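Histidine acid phosphatase (Bifidobacterium longum subsp. infantis, PDB 6RXD) probably removes phosphate groups from inositol polyphosphates such as phytate, and from 2,3-bisphosphoglycerate. Local coordinates at residues 43-56 with 97-109. Numbering follows the deposited sequence.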
ATOM      1  N   ALA A  43      -3.308  -0.122   8.328  1.00 12.22           N
ATOM      2  CA  ALA A  43      -2.044   0.090   7.639  1.00 11.28           C
ATOM      3  C   ALA A  43      -1.837  -0.958   6.571  1.00 13.30           C
ATOM      4  O   ALA A  43      -2.149  -2.136   6.766  1.00 14.55           O
ATOM      5  CB  ALA A  43      -0.878   0.041   8.637  1.00 11.75           C
ATOM      6  N   ARG A  44      -1.308  -0.516   5.433  1.00 12.58           N
ATOM      7  CA  ARG A  44      -0.824  -1.420   4.405  1.00 10.44           C
ATOM      8  C   ARG A  44       0.420  -2.136   4.920  1.00 12.49           C
ATOM      9  O   ARG A  44       1.136  -1.617   5.774  1.00 14.79           O
ATOM     10  CB  ARG A  44      -0.480  -0.595   3.161  1.00 11.26           C
ATOM     11  CG  ARG A  44       0.023  -1.406   1.978  1.00 13.37           C
ATOM     12  CD  ARG A  44       0.506  -0.509   0.857  1.00 13.72           C
ATOM     13  NE  ARG A  44       0.940  -1.318  -0.274  1.00 13.68           N
ATOM     14  CZ  ARG A  44       1.627  -0.848  -1.305  1.00 12.36           C
ATOM     15  NH1 ARG A  44       1.990   0.437  -1.339  1.00 12.75           N
ATOM     16  NH2 ARG A  44       1.974  -1.671  -2.283  1.00 14.77           N
ATOM     17  N   HIS A  45       0.667  -3.338   4.417  1.00 12.87           N
ATOM     18  CA  HIS A  45       1.895  -4.060   4.761  1.00 14.26           C
ATOM     19  C   HIS A  45       3.118  -3.227   4.372  1.00 13.92           C
ATOM     20  O   HIS A  45       3.030  -2.294   3.568  1.00 13.12           O
ATOM     21  CB  HIS A  45       1.922  -5.394   4.016  1.00 14.10           C
ATOM     22  CG  HIS A  45       1.951  -5.233   2.528  1.00 18.21           C
ATOM     23  ND1 HIS A  45       3.091  -4.875   1.840  1.00 18.59           N
ATOM     24  CD2 HIS A  45       0.970  -5.346   1.602  1.00 22.92           C
ATOM     25  CE1 HIS A  45       2.812  -4.779   0.550  1.00 23.81           C
ATOM     26  NE2 HIS A  45       1.532  -5.061   0.380  1.00 22.96           N
ATOM     27  N   GLY A  46       4.269  -3.580   4.930  1.00 11.91           N
ATOM     28  CA  GLY A  46       5.492  -2.866   4.631  1.00 12.89           C
ATOM     29  C   GLY A  46       6.117  -3.328   3.325  1.00 15.48           C
ATOM     30  O   GLY A  46       5.615  -4.239   2.652  1.00 12.02           O
ATOM     31  N   SER A  47       7.220  -2.679   2.972  1.00 12.82           N
ATOM     32  CA  SER A  47       8.033  -3.044   1.816  1.00 13.04           C
ATOM     33  C   SER A  47       8.318  -4.540   1.721  1.00 12.19           C
ATOM     34  O   SER A  47       8.641  -5.187   2.718  1.00 14.51           O
ATOM     35  CB  SER A  47       9.364  -2.306   1.890  1.00 14.24           C
ATOM     36  OG  SER A  47       9.200  -0.923   1.643  1.00 13.83           O
ATOM     37  N   ARG A  48       8.190  -5.062   0.501  1.00 11.57           N
ATOM     38  CA  ARG A  48       8.410  -6.470   0.179  1.00 10.91           C
ATOM     39  C   ARG A  48       9.434  -6.566  -0.931  1.00 16.24           C
ATOM     40  O   ARG A  48       9.702  -5.582  -1.613  1.00 15.87           O
ATOM     41  CB  ARG A  48       7.116  -7.102  -0.342  1.00 19.88           C
ATOM     42  CG  ARG A  48       5.958  -7.147   0.623  1.00 28.25           C
ATOM     43  CD  ARG A  48       4.706  -7.647  -0.098  1.00 21.47           C
ATOM     44  NE  ARG A  48       4.892  -8.974  -0.686  1.00 32.62           N
ATOM     45  CZ  ARG A  48       3.941  -9.904  -0.756  1.00 46.64           C
ATOM     46  NH1 ARG A  48       4.203 -11.088  -1.304  1.00 43.47           N
ATOM     47  NH2 ARG A  48       2.729  -9.657  -0.270  1.00 46.24           N
ATOM     48  N   GLY A  49       9.992  -7.755  -1.135  1.00 16.94           N
ATOM     49  CA  GLY A  49      10.879  -7.962  -2.267  1.00 15.82           C
ATOM     50  C   GLY A  49      10.106  -8.222  -3.546  1.00 16.75           C
ATOM     51  O   GLY A  49       8.891  -8.018  -3.599  1.00 16.06           O
ATOM     52  N   LEU A  50      10.807  -8.657  -4.591  1.00 12.66           N
ATOM     53  CA  LEU A  50      10.141  -9.053  -5.828  1.00 11.69           C
ATOM     54  C   LEU A  50       9.185 -10.199  -5.530  1.00 14.61           C
ATOM     55  O   LEU A  50       9.469 -11.043  -4.678  1.00 17.36           O
ATOM     56  CB  LEU A  50      11.179  -9.498  -6.859  1.00 12.38           C
ATOM     57  CG  LEU A  50      12.091  -8.382  -7.361  1.00 13.90           C
ATOM     58  CD1 LEU A  50      13.230  -8.958  -8.219  1.00 13.47           C
ATOM     59  CD2 LEU A  50      11.289  -7.334  -8.145  1.00 14.97           C
ATOM     60  N   SER A  51       8.047 -10.235  -6.223  1.00 17.35           N
ATOM     61  CA  SER A  51       7.031 -11.250  -5.952  0.55 15.99           C
ATOM     62  C   SER A  51       7.480 -12.627  -6.433  1.00 16.11           C
ATOM     63  O   SER A  51       7.103 -13.652  -5.860  1.00 16.76           O
ATOM     64  CB  SER A  51       5.705 -10.877  -6.612  0.55 20.28           C
ATOM     65  OG  SER A  51       5.851 -10.782  -8.014  0.55 22.71           O
ATOM     66  N   SER A  52       8.295 -12.648  -7.486  1.00 14.48           N
ATOM     67  CA  SER A  52       8.825 -13.892  -8.026  1.00 14.20           C
ATOM     68  C   SER A  52      10.035 -13.621  -8.906  1.00 15.16           C
ATOM     69  O   SER A  52      10.366 -12.464  -9.178  1.00 14.40           O
ATOM     70  CB  SER A  52       7.752 -14.620  -8.840  1.00 20.34           C
ATOM     71  OG  SER A  52       7.400 -13.865  -9.978  1.00 23.14           O
ATOM     72  N   TYR A  53      10.709 -14.693  -9.316  1.00 13.84           N
ATOM     73  CA  TYR A  53      11.839 -14.605 -10.230  1.00 13.21           C
ATOM     74  C   TYR A  53      11.271 -14.337 -11.616  1.00 18.19           C
ATOM     75  O   TYR A  53      10.850 -15.260 -12.326  1.00 15.39           O
ATOM     76  CB  TYR A  53      12.647 -15.911 -10.174  1.00 13.39           C
ATOM     77  CG  TYR A  53      13.921 -15.937 -11.002  1.00 14.32           C
ATOM     78  CD1 TYR A  53      14.874 -14.926 -10.902  1.00 12.86           C
ATOM     79  CD2 TYR A  53      14.177 -16.990 -11.868  1.00 14.69           C
ATOM     80  CE1 TYR A  53      16.044 -14.963 -11.675  1.00 12.92           C
ATOM     81  CE2 TYR A  53      15.329 -17.041 -12.627  1.00 15.58           C
ATOM     82  CZ  TYR A  53      16.263 -16.029 -12.528  1.00 14.49           C
ATOM     83  OH  TYR A  53      17.409 -16.095 -13.300  1.00 16.24           O
ATOM     84  N   LYS A  54      11.239 -13.063 -11.991  1.00 12.97           N
ATOM     85  CA  LYS A  54      10.460 -12.643 -13.153  1.00 12.81           C
ATOM     86  C   LYS A  54      11.087 -11.437 -13.842  1.00 12.11           C
ATOM     87  O   LYS A  54      11.688 -11.585 -14.911  1.00 13.71           O
ATOM     88  CB  LYS A  54       9.011 -12.347 -12.741  1.00 15.81           C
ATOM     89  CG  LYS A  54       8.118 -11.919 -13.902  1.00 16.12           C
ATOM     90  CD  LYS A  54       6.672 -11.649 -13.451  1.00 19.32           C
ATOM     91  CE  LYS A  54       6.585 -10.456 -12.507  1.00 24.20           C
ATOM     92  NZ  LYS A  54       5.163 -10.140 -12.170  1.00 26.44           N
ATOM     93  N   TYR A  55      10.946 -10.252 -13.246  1.00 14.64           N
ATOM     94  CA  TYR A  55      11.530  -9.045 -13.831  1.00 10.64           C
ATOM     95  C   TYR A  55      13.047  -9.175 -13.879  1.00 12.97           C
ATOM     96  O   TYR A  55      13.695  -8.812 -14.872  1.00 13.49           O
ATOM     97  CB  TYR A  55      11.161  -7.811 -13.005  1.00 11.18           C
ATOM     98  CG  TYR A  55       9.685  -7.453 -13.035  1.00 12.66           C
ATOM     99  CD1 TYR A  55       8.964  -7.483 -14.223  1.00 21.52           C
ATOM    100  CD2 TYR A  55       9.014  -7.108 -11.866  1.00 15.54           C
ATOM    101  CE1 TYR A  55       7.614  -7.155 -14.248  1.00 21.76           C
ATOM    102  CE2 TYR A  55       7.664  -6.783 -11.877  1.00 18.06           C
ATOM    103  CZ  TYR A  55       6.972  -6.809 -13.071  1.00 22.22           C
ATOM    104  OH  TYR A  55       5.631  -6.477 -13.085  1.00 24.79           O
ATOM    105  N   ASP A  56      13.615  -9.679 -12.789  1.00 12.85           N
ATOM    106  CA  ASP A  56      15.049  -9.922 -12.736  1.00 10.97           C
ATOM    107  C   ASP A  56      15.471 -11.084 -13.632  1.00 13.10           C
ATOM    108  O   ASP A  56      16.537 -11.043 -14.256  1.00 14.77           O
ATOM    109  CB  ASP A  56      15.531 -10.132 -11.281  1.00 12.81           C
ATOM    110  CG  ASP A  56      14.756 -11.219 -10.526  1.00 17.78           C
ATOM    111  OD1 ASP A  56      15.314 -11.760  -9.546  1.00 14.73           O
ATOM    112  OD2 ASP A  56      13.593 -11.526 -10.861  1.00 13.87           O
ATOM    113  N   TYR A  97      11.605 -14.880  -2.044  1.00 14.72           N
ATOM    114  CA  TYR A  97      10.811 -14.006  -2.892  1.00 15.70           C
ATOM    115  C   TYR A  97       9.463 -13.697  -2.239  1.00 19.41           C
ATOM    116  O   TYR A  97       8.851 -14.569  -1.603  1.00 18.18           O
ATOM    117  CB  TYR A  97      10.633 -14.625  -4.272  1.00 15.93           C
ATOM    118  CG  TYR A  97      11.807 -14.388  -5.194  1.00 11.80           C
ATOM    119  CD1 TYR A  97      11.799 -13.331  -6.093  1.00 13.08           C
ATOM    120  CD2 TYR A  97      12.918 -15.226  -5.168  1.00 12.48           C
ATOM    121  CE1 TYR A  97      12.862 -13.100  -6.950  1.00 12.56           C
ATOM    122  CE2 TYR A  97      13.992 -15.005  -6.019  1.00 17.07           C
ATOM    123  CZ  TYR A  97      13.953 -13.944  -6.910  1.00 13.34           C
ATOM    124  OH  TYR A  97      15.015 -13.705  -7.755  1.00 14.78           O
ATOM    125  N   GLY A  98       9.040 -12.437  -2.366  1.00 14.88           N
ATOM    126  CA  GLY A  98       7.750 -11.982  -1.873  1.00 16.26           C
ATOM    127  C   GLY A  98       7.734 -11.572  -0.414  1.00 19.89           C
ATOM    128  O   GLY A  98       6.747 -11.012   0.065  1.00 21.38           O
ATOM    129  N   MET A  99       8.825 -11.839   0.297  1.00 15.70           N
ATOM    130  CA  MET A  99       8.840 -11.629   1.742  1.00 14.10           C
ATOM    131  C   MET A  99       9.038 -10.165   2.126  1.00 13.75           C
ATOM    132  O   MET A  99       9.517  -9.358   1.323  1.00 14.03           O
ATOM    133  CB  MET A  99       9.940 -12.486   2.373  1.00 17.66           C
ATOM    134  CG  MET A  99       9.746 -13.956   2.131  1.00 19.22           C
ATOM    135  SD  MET A  99       8.340 -14.577   3.071  1.00 25.40           S
ATOM    136  CE  MET A  99       9.073 -14.702   4.704  1.00 34.48           C
ATOM    137  N   LEU A 100       8.647  -9.822   3.353  1.00 15.88           N
ATOM    138  CA  LEU A 100       8.907  -8.492   3.902  0.57 13.69           C
ATOM    139  C   LEU A 100      10.398  -8.241   3.869  1.00 15.47           C
ATOM    140  O   LEU A 100      11.187  -9.140   4.148  1.00 17.50           O
ATOM    141  CB  LEU A 100       8.457  -8.404   5.366  0.57 14.46           C
ATOM    142  CG  LEU A 100       7.053  -7.964   5.757  0.57 20.26           C
ATOM    143  CD1 LEU A 100       7.033  -7.624   7.245  0.57 22.27           C
ATOM    144  CD2 LEU A 100       6.620  -6.763   4.930  0.57 18.46           C
ATOM    145  N   THR A 101      10.789  -7.021   3.534  1.00 15.13           N
ATOM    146  CA  THR A 101      12.200  -6.659   3.571  1.00 14.27           C
ATOM    147  C   THR A 101      12.544  -6.104   4.951  1.00 16.70           C
ATOM    148  O   THR A 101      11.649  -5.875   5.770  1.00 16.09           O
ATOM    149  CB  THR A 101      12.519  -5.608   2.499  1.00 16.08           C
ATOM    150  OG1 THR A 101      11.842  -4.389   2.817  1.00 14.67           O
ATOM    151  CG2 THR A 101      12.070  -6.086   1.128  1.00 18.31           C
ATOM    152  N   GLY A 102      13.838  -5.895   5.214  1.00 16.67           N
ATOM    153  CA  GLY A 102      14.260  -5.264   6.450  1.00 17.32           C
ATOM    154  C   GLY A 102      13.615  -3.899   6.614  1.00 16.45           C
ATOM    155  O   GLY A 102      13.208  -3.516   7.717  1.00 15.75           O
ATOM    156  N   GLN A 103      13.527  -3.156   5.515  1.00 13.11           N
ATOM    157  CA  GLN A 103      12.878  -1.850   5.546  1.00 13.49           C
ATOM    158  C   GLN A 103      11.403  -1.984   5.923  1.00 15.72           C
ATOM    159  O   GLN A 103      10.875  -1.185   6.699  1.00 12.86           O
ATOM    160  CB  GLN A 103      12.983  -1.184   4.170  1.00 12.86           C
ATOM    161  CG  GLN A 103      12.277   0.168   4.065  1.00 12.02           C
ATOM    162  CD  GLN A 103      12.317   0.713   2.642  0.78 11.21           C
ATOM    163  OE1 GLN A 103      11.371   0.554   1.871  0.84 10.71           O
ATOM    164  NE2 GLN A 103      13.423   1.346   2.286  0.88 13.43           N
ATOM    165  N   GLY A 104      10.733  -2.985   5.355  1.00 12.15           N
ATOM    166  CA  GLY A 104       9.312  -3.186   5.634  1.00 12.51           C
ATOM    167  C   GLY A 104       9.061  -3.509   7.098  1.00 14.95           C
ATOM    168  O   GLY A 104       8.059  -3.101   7.686  1.00 14.72           O
ATOM    169  N   ALA A 105       9.975  -4.260   7.692  1.00 13.02           N
ATOM    170  CA  ALA A 105       9.880  -4.575   9.107  1.00 14.52           C
ATOM    171  C   ALA A 105      10.078  -3.309   9.939  1.00 13.46           C
ATOM    172  O   ALA A 105       9.329  -3.049  10.907  1.00 16.60           O
ATOM    173  CB  ALA A 105      10.926  -5.638   9.488  1.00 16.48           C
ATOM    174  N   GLN A 106      11.088  -2.522   9.571  1.00 15.31           N
ATOM    175  CA  GLN A 106      11.394  -1.288  10.298  1.00 17.98           C
ATOM    176  C   GLN A 106      10.268  -0.271  10.208  1.00 18.01           C
ATOM    177  O   GLN A 106      10.016   0.459  11.177  1.00 16.83           O
ATOM    178  CB  GLN A 106      12.715  -0.673   9.819  1.00 17.90           C
ATOM    179  CG  GLN A 106      13.935  -1.516  10.203  0.74 20.54           C
ATOM    180  CD  GLN A 106      15.256  -0.949   9.696  0.70 25.18           C
ATOM    181  OE1 GLN A 106      15.314  -0.289   8.658  0.72 25.51           O
ATOM    182  NE2 GLN A 106      16.328  -1.220  10.429  0.62 27.31           N
ATOM    183  N   GLN A 107       9.597  -0.224   9.058  1.00 14.48           N
ATOM    184  CA  GLN A 107       8.462   0.688   8.864  1.00 12.38           C
ATOM    185  C   GLN A 107       7.413   0.435   9.923  1.00 12.91           C
ATOM    186  O   GLN A 107       7.000   1.348  10.628  1.00 14.47           O
ATOM    187  CB  GLN A 107       7.843   0.539   7.462  1.00 11.31           C
ATOM    188  CG  GLN A 107       8.715   1.098   6.326  1.00 10.45           C
ATOM    189  CD  GLN A 107       8.295   0.596   4.947  1.00 14.84           C
ATOM    190  OE1 GLN A 107       7.547  -0.381   4.830  1.00 14.21           O
ATOM    191  NE2 GLN A 107       8.788   1.259   3.889  1.00 13.05           N
ATOM    192  N   HIS A 108       6.999  -0.819  10.042  1.00 15.68           N
ATOM    193  CA  HIS A 108       5.950  -1.171  10.989  1.00 12.10           C
ATOM    194  C   HIS A 108       6.402  -1.121  12.441  1.00 14.22           C
ATOM    195  O   HIS A 108       5.630  -0.742  13.323  1.00 14.90           O
ATOM    196  CB  HIS A 108       5.310  -2.504  10.603  1.00 15.91           C
ATOM    197  CG  HIS A 108       4.304  -2.354   9.512  1.00 14.08           C
ATOM    198  ND1 HIS A 108       2.974  -2.092   9.768  1.00 18.22           N
ATOM    199  CD2 HIS A 108       4.443  -2.326   8.167  1.00 11.92           C
ATOM    200  CE1 HIS A 108       2.331  -1.942   8.625  1.00 16.08           C
ATOM    201  NE2 HIS A 108       3.199  -2.073   7.635  1.00 14.91           N
ATOM    202  N   TYR A 109       7.655  -1.473  12.689  1.00 15.71           N
ATOM    203  CA  TYR A 109       8.198  -1.358  14.040  1.00 14.56           C
ATOM    204  C   TYR A 109       8.092   0.094  14.518  1.00 12.94           C
ATOM    205  O   TYR A 109       7.649   0.363  15.636  1.00 14.32           O
ATOM    206  CB  TYR A 109       9.647  -1.839  14.037  1.00 11.45           C
ATOM    207  CG  TYR A 109      10.278  -1.918  15.414  1.00 18.15           C
ATOM    208  CD1 TYR A 109      10.319  -3.121  16.110  1.00 25.27           C
ATOM    209  CD2 TYR A 109      10.836  -0.790  16.008  1.00 22.00           C
ATOM    210  CE1 TYR A 109      10.897  -3.200  17.359  1.00 27.41           C
ATOM    211  CE2 TYR A 109      11.414  -0.859  17.263  1.00 26.93           C
ATOM    212  CZ  TYR A 109      11.438  -2.068  17.931  1.00 21.39           C
ATOM    213  OH  TYR A 109      12.019  -2.144  19.178  1.00 32.16           O
TER
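Ser47 inserts its short side chain between two glutamines of helix 102-118. Its OG donates to Gln103 OE1 at 2.6 Å, lying in the plane of that amide on one lone pair, and receives a weak bond from Gln107 NE2. Gln107 OE1 accepts from Ser47 N at 3.0 Å with an N-H...O angle of 163°, so one residue engages both ends of this amide. Gln103 reaches the hydroxyl with CG anti to its backbone N (chi1 177°) and the chain extended; its NE2 turns to Ala316 O. Ser47 O accepts from Thr101 N at 2.9 Å, while Thr101 OG1 caps the helix by accepting from Gly104 N and is also hydrogen-bonded to Asp317 O. His108 brings its ring edge to the end of strand 34-44, where NE2 gives a weak bond to Arg44 O. Arg44 to Arg48 match the RHGxR signature of histidine phosphatases, whose histidine is the nucleophile in relatives. Arg48 and Leu100 form a single beta bridge, and Gly49 N donates to Met99 O at 3.0 Å. Farther on, the Tyr97 ring has Tyr53 N over one face and Leu50 O at its edge; its OH donates to the syn lone pair of Asp56 OD1 at 2.7 Å. Thr89 also binds OD1, and OD2 accepts from Lys54 N. A phenylalanine in place of Tyr97 would probably leave Asp56 OD1 with one partner fewer and its carboxylate less firmly oriented. Uncharged amide and backbone groups thus grip Ser47 through N, O and OG, consistent with a signature loop fixed on the helix N-terminus, while Tyr97-Asp56 pins the far end.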